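Local coordinates for protein glycerol dehydratase (Clostridium butyricum, PDB 1R8W) that probably dehydrates glycerol as a glycyl radical lyase, a coenzyme B12-independent member of the pyruvate formate-lyase-like enzymes, at residues A[418-423]-A[541-546]; A[454-459]-A[489-494]; A[733-738]-A[758-763]. All blocks are in the same frame, centred on the assembly; numbering follows the deposited sequence.

Contact 1 (A[418-423]-A[541-546]); sequences RGLTLE and AEYNFS
L420 presses one methyl, CD2, onto the face of the Y543 ring, 3.2 Å from its centroid and only 12° off the ring normal, which makes a close CH-pi contact. E542 CG covers the opposite face, so the phenol ring is sandwiched between two aliphatic groups. The same L420 CD2 reaches the edge of the next ring along the strand, 4.2 Å from F545 CZ. Y543 and F545 both have CG anti to the carbonyl carbon (chi1 -58° and -55°) and send their rings to the same side, where CD2 meets both. R418 O lies in the plane of the F545 ring, 3.8 Å from CE2.

The contact loosens toward the exposed G419 and T421. T421 N gives a weak hydrogen bond to Y543 OH at 3.5 Å, and the phenol oxygen is also hydrogen-bonded to D424 OD2. T421 OG1, at the N-cap, accepts from D424 N, while G419, at positive phi, closes a Schellman motif. The R418 guanidinium turns away to N625 and I694. Segment 418-423 thus links helices 408-416 and 422-426, with L420 also touching L415, while strand 543-551 carries the two rings and runs parallel to strand 442-443.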
# COMPACT_ATOMS: atom_id res chain seq x y z
N ARG A 418 -17.19 -6.66 -24.87
CA ARG A 418 -16.20 -6.20 -23.92
C ARG A 418 -16.34 -6.94 -22.59
O ARG A 418 -15.64 -6.65 -21.63
CB ARG A 418 -16.32 -4.69 -23.68
CG ARG A 418 -15.75 -3.83 -24.80
CD ARG A 418 -14.24 -4.01 -24.94
NE ARG A 418 -13.69 -3.22 -26.03
CZ ARG A 418 -12.40 -3.08 -26.29
NH1 ARG A 418 -11.49 -3.69 -25.54
NH2 ARG A 418 -12.00 -2.33 -27.32
N GLY A 419 -17.27 -7.89 -22.54
CA GLY A 419 -17.44 -8.65 -21.32
C GLY A 419 -18.74 -8.49 -20.54
O GLY A 419 -18.95 -9.23 -19.59
N LEU A 420 -19.59 -7.55 -20.92
CA LEU A 420 -20.84 -7.38 -20.17
C LEU A 420 -21.85 -8.42 -20.61
O LEU A 420 -21.84 -8.86 -21.76
CB LEU A 420 -21.45 -6.00 -20.40
CG LEU A 420 -20.65 -4.70 -20.32
CD1 LEU A 420 -21.60 -3.56 -20.02
CD2 LEU A 420 -19.60 -4.78 -19.25
N THR A 421 -22.72 -8.83 -19.70
CA THR A 421 -23.76 -9.78 -20.05
C THR A 421 -24.72 -9.00 -20.94
O THR A 421 -24.70 -7.77 -20.96
CB THR A 421 -24.54 -10.26 -18.81
OG1 THR A 421 -25.04 -9.12 -18.10
CG2 THR A 421 -23.65 -11.06 -17.89
N LEU A 422 -25.56 -9.71 -21.69
CA LEU A 422 -26.51 -9.04 -22.56
C LEU A 422 -27.48 -8.16 -21.76
O LEU A 422 -27.88 -7.09 -22.22
CB LEU A 422 -27.27 -10.09 -23.37
CG LEU A 422 -28.35 -9.60 -24.34
CD1 LEU A 422 -27.78 -8.59 -25.30
CD2 LEU A 422 -28.91 -10.80 -25.08
N GLU A 423 -27.83 -8.61 -20.56
CA GLU A 423 -28.74 -7.85 -19.70
C GLU A 423 -28.13 -6.53 -19.21
O GLU A 423 -28.81 -5.51 -19.20
CB GLU A 423 -29.18 -8.69 -18.50
CG GLU A 423 -30.12 -9.83 -18.87
CD GLU A 423 -29.42 -11.00 -19.56
OE1 GLU A 423 -30.10 -11.76 -20.28
OE2 GLU A 423 -28.19 -11.17 -19.38
N ALA A 541 -15.02 -3.08 -8.38
CA ALA A 541 -16.11 -3.09 -9.35
C ALA A 541 -16.17 -4.37 -10.17
O ALA A 541 -15.16 -5.01 -10.44
CB ALA A 541 -15.99 -1.89 -10.29
N GLU A 542 -17.39 -4.73 -10.57
CA GLU A 542 -17.64 -5.91 -11.37
C GLU A 542 -16.91 -5.74 -12.70
O GLU A 542 -16.22 -6.65 -13.17
CB GLU A 542 -19.15 -6.03 -11.60
CG GLU A 542 -19.59 -7.15 -12.54
CD GLU A 542 -19.25 -8.53 -12.01
OE1 GLU A 542 -19.60 -8.81 -10.85
OE2 GLU A 542 -18.63 -9.32 -12.76
N TYR A 543 -17.06 -4.56 -13.30
CA TYR A 543 -16.43 -4.25 -14.58
C TYR A 543 -15.36 -3.17 -14.42
O TYR A 543 -15.58 -2.15 -13.76
CB TYR A 543 -17.48 -3.77 -15.58
CG TYR A 543 -18.60 -4.75 -15.84
CD1 TYR A 543 -19.92 -4.44 -15.53
CD2 TYR A 543 -18.34 -5.99 -16.44
CE1 TYR A 543 -20.96 -5.33 -15.80
CE2 TYR A 543 -19.37 -6.89 -16.71
CZ TYR A 543 -20.68 -6.55 -16.39
OH TYR A 543 -21.71 -7.42 -16.67
N ASN A 544 -14.21 -3.39 -15.05
CA ASN A 544 -13.09 -2.45 -14.98
C ASN A 544 -12.49 -2.13 -16.36
O ASN A 544 -12.13 -3.03 -17.12
CB ASN A 544 -12.00 -3.03 -14.07
CG ASN A 544 -12.36 -2.94 -12.61
OD1 ASN A 544 -12.31 -1.86 -12.02
ND2 ASN A 544 -12.74 -4.06 -12.02
N PHE A 545 -12.37 -0.84 -16.67
CA PHE A 545 -11.79 -0.41 -17.94
C PHE A 545 -10.95 0.85 -17.76
O PHE A 545 -10.89 1.42 -16.68
CB PHE A 545 -12.88 -0.11 -18.98
CG PHE A 545 -13.83 -1.24 -19.22
CD1 PHE A 545 -15.07 -1.29 -18.58
CD2 PHE A 545 -13.50 -2.27 -20.10
CE1 PHE A 545 -15.97 -2.34 -18.81
CE2 PHE A 545 -14.39 -3.33 -20.34
CZ PHE A 545 -15.62 -3.36 -19.70
N SER A 546 -10.29 1.26 -18.84
CA SER A 546 -9.51 2.49 -18.89
C SER A 546 -9.77 2.97 -20.31
O SER A 546 -9.65 2.19 -21.26
CB SER A 546 -8.02 2.21 -18.69
OG SER A 546 -7.75 1.85 -17.35

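Contact 2 (A[454-459]-A[489-494]); sequences ARIVEL and KAYKAQ
I456 and Q494 meet where helices 453-461 and 484-516 pack, with the local axes 9.0 Å apart at closest approach and their directions 121° apart. The side chain of Q494 spans the interface. Its CB starts against I456 CG2 at 3.7 Å. From there CG is anti to the carbonyl carbon (chi1 -70°), and a bend at chi2 (-65°) swings the amide across L459, the two side chains meeting at about a right angle. Q494 CD comes to 4.0 Å from L459 CB, and Q494 OE1 lies 3.6 Å from the same atom. At the tip, NE2 is hydrogen-bonded to P473 O and T475 OG1, so this buried amide is tied to the connection between the two helices while its CB packs on I456.

One turn earlier, Y491 packs against the same methyl, I456 CG2, which lies 3.7 Å from both Y491 O and ring atom CD1 of Y491, and V457 CG2 approaches Y491 CE1 at 4.1 Å. Both methyls come to the ring obliquely. Y491 OH is hydrogen-bonded to G616 O in helix 607-625, and I556 of helix 553-569 touches both V457 and Y491. This is plain helix-helix packing, consistent with the layer of helices that surrounds the central barrel in pyruvate formate-lyase-like enzymes.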
# COMPACT_ATOMS: atom_id res chain seq x y z
N ALA A 454 -2.94 13.40 -35.14
CA ALA A 454 -2.28 14.19 -36.18
C ALA A 454 -0.79 14.31 -35.90
O ALA A 454 0.04 14.35 -36.81
CB ALA A 454 -2.91 15.57 -36.26
N ARG A 455 -0.46 14.36 -34.62
CA ARG A 455 0.92 14.48 -34.17
C ARG A 455 1.76 13.28 -34.60
O ARG A 455 2.96 13.41 -34.84
CB ARG A 455 0.92 14.60 -32.65
CG ARG A 455 2.14 15.26 -32.08
CD ARG A 455 2.13 16.76 -32.26
NE ARG A 455 3.25 17.34 -31.53
CZ ARG A 455 4.53 17.16 -31.86
NH1 ARG A 455 4.85 16.44 -32.92
NH2 ARG A 455 5.48 17.68 -31.11
N ILE A 456 1.13 12.11 -34.72
CA ILE A 456 1.84 10.90 -35.12
C ILE A 456 2.19 10.98 -36.60
O ILE A 456 3.25 10.50 -37.02
CB ILE A 456 0.99 9.63 -34.85
CG1 ILE A 456 0.78 9.47 -33.35
CG2 ILE A 456 1.69 8.39 -35.40
CD1 ILE A 456 2.07 9.45 -32.54
N VAL A 457 1.30 11.57 -37.39
CA VAL A 457 1.52 11.74 -38.81
C VAL A 457 2.75 12.63 -38.97
O VAL A 457 3.60 12.40 -39.82
CB VAL A 457 0.31 12.41 -39.49
CG1 VAL A 457 0.63 12.77 -40.92
CG2 VAL A 457 -0.90 11.48 -39.43
N GLU A 458 2.83 13.64 -38.12
CA GLU A 458 3.95 14.57 -38.15
C GLU A 458 5.25 13.86 -37.79
O GLU A 458 6.28 14.09 -38.43
CB GLU A 458 3.67 15.72 -37.17
CG GLU A 458 4.63 16.89 -37.27
CD GLU A 458 4.17 18.09 -36.46
OE1 GLU A 458 4.85 19.13 -36.48
OE2 GLU A 458 3.11 17.98 -35.79
N LEU A 459 5.20 12.99 -36.77
CA LEU A 459 6.39 12.24 -36.35
C LEU A 459 6.79 11.19 -37.39
O LEU A 459 7.96 10.83 -37.49
CB LEU A 459 6.16 11.54 -35.00
CG LEU A 459 6.50 12.21 -33.66
CD1 LEU A 459 7.61 13.24 -33.84
CD2 LEU A 459 5.26 12.85 -33.07
N LYS A 489 3.80 1.51 -42.10
CA LYS A 489 4.58 0.75 -41.13
C LYS A 489 5.29 1.69 -40.16
O LYS A 489 5.43 1.38 -38.98
CB LYS A 489 5.60 -0.13 -41.84
CG LYS A 489 4.96 -1.21 -42.68
CD LYS A 489 5.99 -2.17 -43.25
CE LYS A 489 5.30 -3.31 -43.98
NZ LYS A 489 6.28 -4.29 -44.53
N ALA A 490 5.74 2.83 -40.67
CA ALA A 490 6.42 3.80 -39.83
C ALA A 490 5.39 4.49 -38.94
O ALA A 490 5.66 4.84 -37.79
CB ALA A 490 7.14 4.82 -40.69
N TYR A 491 4.19 4.67 -39.48
CA TYR A 491 3.08 5.30 -38.77
C TYR A 491 2.67 4.42 -37.59
O TYR A 491 2.45 4.91 -36.48
CB TYR A 491 1.91 5.46 -39.74
CG TYR A 491 0.60 5.86 -39.12
CD1 TYR A 491 0.37 7.17 -38.68
CD2 TYR A 491 -0.45 4.95 -39.03
CE1 TYR A 491 -0.88 7.55 -38.18
CE2 TYR A 491 -1.69 5.31 -38.53
CZ TYR A 491 -1.90 6.61 -38.11
OH TYR A 491 -3.14 6.95 -37.63
N LYS A 492 2.56 3.12 -37.84
CA LYS A 492 2.20 2.18 -36.79
C LYS A 492 3.28 2.10 -35.72
O LYS A 492 2.99 1.98 -34.53
CB LYS A 492 1.97 0.79 -37.39
CG LYS A 492 1.62 -0.26 -36.34
CD LYS A 492 1.39 -1.63 -36.94
CE LYS A 492 1.26 -2.68 -35.84
NZ LYS A 492 1.16 -4.06 -36.39
N ALA A 493 4.54 2.19 -36.14
CA ALA A 493 5.66 2.13 -35.20
C ALA A 493 5.67 3.35 -34.28
O ALA A 493 6.02 3.24 -33.10
CB ALA A 493 6.97 2.03 -35.96
N GLN A 494 5.29 4.51 -34.80
CA GLN A 494 5.25 5.71 -33.98
C GLN A 494 4.06 5.61 -33.03
O GLN A 494 4.16 5.94 -31.84
CB GLN A 494 5.10 6.97 -34.85
CG GLN A 494 6.33 7.33 -35.67
CD GLN A 494 7.52 7.73 -34.83
OE1 GLN A 494 7.38 8.38 -33.79
NE2 GLN A 494 8.71 7.36 -35.28

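Contact 3 (A[733-738]-A[758-763]); sequences HVQFNV and IVRVAG
N737 grips the backbone of R760 with both ends of its side-chain amide. R760 N donates to N737 OD1 at 2.9 Å, in the carbonyl plane and on a lone pair, with an N-H...O angle of 158°. N737 ND2 returns a bond of 2.9 Å to R760 O, tilted 17° from that carbonyl's plane. A side chain thus takes up both polar backbone groups of one residue, and R760 CB rests 3.2 Å from N737 OD1.

Two residues earlier in the strand, the Q735 side chain crosses that of R760 at about a right angle, close to G763. G763 is the predicted glycyl radical residue, and it sits in the turn joining strands 758-760 and 765-767, a buried loop of the kind glycyl radical enzymes carry at the active site. With CG anti to the backbone N (chi1 -163°), the bent R760 side chain brings one guanidinium face under G763 C, 3.4 Å from the plane and offset toward the rim, and R760 NH1 is hydrogen-bonded to S765 OG. Outward from the polar core, V759 CG2 packs 3.9 Å from N737 OD1, and A404 of strand 404-407 touches both Q735 and R760.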
# COMPACT_ATOMS: atom_id res chain seq x y z
N HIS A 733 -22.94 7.65 -32.32
CA HIS A 733 -23.60 8.81 -31.74
C HIS A 733 -23.62 9.99 -32.71
O HIS A 733 -22.86 10.04 -33.68
CB HIS A 733 -22.85 9.18 -30.45
CG HIS A 733 -22.64 10.66 -30.26
ND1 HIS A 733 -23.46 11.43 -29.46
CD2 HIS A 733 -21.72 11.50 -30.78
CE1 HIS A 733 -23.05 12.69 -29.50
NE2 HIS A 733 -22.00 12.75 -30.29
N VAL A 734 -24.50 10.95 -32.43
CA VAL A 734 -24.60 12.15 -33.22
C VAL A 734 -25.37 13.17 -32.40
O VAL A 734 -26.26 12.81 -31.63
CB VAL A 734 -25.31 11.91 -34.57
CG1 VAL A 734 -26.78 11.57 -34.34
CG2 VAL A 734 -25.17 13.13 -35.46
N GLN A 735 -25.02 14.44 -32.55
CA GLN A 735 -25.69 15.52 -31.83
C GLN A 735 -25.66 16.73 -32.75
O GLN A 735 -24.75 16.86 -33.58
CB GLN A 735 -24.95 15.82 -30.53
CG GLN A 735 -23.52 16.24 -30.72
CD GLN A 735 -22.72 16.15 -29.45
OE1 GLN A 735 -21.60 16.67 -29.37
NE2 GLN A 735 -23.28 15.49 -28.44
N PHE A 736 -26.64 17.62 -32.61
CA PHE A 736 -26.71 18.77 -33.49
C PHE A 736 -26.79 20.16 -32.88
O PHE A 736 -27.47 20.38 -31.87
CB PHE A 736 -27.91 18.64 -34.44
CG PHE A 736 -28.10 17.27 -35.00
CD1 PHE A 736 -28.82 16.32 -34.29
CD2 PHE A 736 -27.57 16.93 -36.23
CE1 PHE A 736 -29.01 15.04 -34.81
CE2 PHE A 736 -27.76 15.66 -36.76
CZ PHE A 736 -28.48 14.72 -36.05
N ASN A 737 -26.11 21.10 -33.53
CA ASN A 737 -26.16 22.50 -33.17
C ASN A 737 -27.15 23.04 -34.20
O ASN A 737 -27.06 22.70 -35.38
CB ASN A 737 -24.81 23.19 -33.36
CG ASN A 737 -24.09 23.46 -32.05
OD1 ASN A 737 -24.69 23.88 -31.07
ND2 ASN A 737 -22.78 23.22 -32.04
N VAL A 738 -28.11 23.84 -33.76
CA VAL A 738 -29.09 24.43 -34.67
C VAL A 738 -29.09 25.90 -34.31
O VAL A 738 -29.87 26.34 -33.48
CB VAL A 738 -30.51 23.85 -34.43
CG1 VAL A 738 -31.51 24.52 -35.36
CG2 VAL A 738 -30.51 22.36 -34.66
N ILE A 758 -26.84 29.26 -25.18
CA ILE A 758 -26.18 27.98 -24.96
C ILE A 758 -25.85 27.35 -26.31
O ILE A 758 -26.66 27.38 -27.23
CB ILE A 758 -27.07 27.00 -24.16
CG1 ILE A 758 -27.37 27.58 -22.77
CG2 ILE A 758 -26.37 25.66 -24.01
CD1 ILE A 758 -26.12 27.86 -21.95
N VAL A 759 -24.66 26.76 -26.41
CA VAL A 759 -24.22 26.13 -27.64
C VAL A 759 -23.51 24.79 -27.37
O VAL A 759 -22.95 24.58 -26.30
CB VAL A 759 -23.29 27.09 -28.44
CG1 VAL A 759 -21.95 26.44 -28.75
CG2 VAL A 759 -23.97 27.50 -29.73
N ARG A 760 -23.54 23.90 -28.36
CA ARG A 760 -22.92 22.58 -28.23
C ARG A 760 -21.44 22.61 -28.59
O ARG A 760 -21.08 23.03 -29.69
CB ARG A 760 -23.62 21.58 -29.15
CG ARG A 760 -23.34 20.13 -28.81
CD ARG A 760 -23.90 19.80 -27.43
NE ARG A 760 -23.92 18.36 -27.18
CZ ARG A 760 -24.38 17.80 -26.07
NH1 ARG A 760 -24.86 18.54 -25.09
NH2 ARG A 760 -24.35 16.48 -25.96
N VAL A 761 -20.58 22.17 -27.68
CA VAL A 761 -19.15 22.14 -27.96
C VAL A 761 -18.85 20.76 -28.56
O VAL A 761 -18.80 20.61 -29.77
CB VAL A 761 -18.29 22.37 -26.68
CG1 VAL A 761 -16.82 22.41 -27.04
CG2 VAL A 761 -18.69 23.68 -26.03
N ALA A 762 -18.67 19.75 -27.70
CA ALA A 762 -18.41 18.38 -28.16
C ALA A 762 -18.77 17.39 -27.05
O ALA A 762 -17.96 17.10 -26.17
CB ALA A 762 -16.94 18.23 -28.55
N GLY A 763 -20.00 16.88 -27.10
CA GLY A 763 -20.45 15.94 -26.09
C GLY A 763 -21.07 16.64 -24.90
O GLY A 763 -21.46 16.01 -23.92

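Overall arrangement
From the N terminus, the chain first enters contact 1 at 418-423, between two helices, then passes through 454-459 and, after 29 residues, 489-494, which closes contact 2. Residues 541-546, which lead into strand 543-551, then close contact 1, so the helix pair of contact 2 lies wholly within the longer loop. Contact 3 follows in series, closing a short loop of 19 residues near the C terminus. No loops cross. The centres lie about 28 to 32 Å apart and no two contacts touch, so each joins a different part of the fold: the 408-426 helix connection to the mixed sheet, two helices to each other, and strand 733-738 to the predicted radical loop.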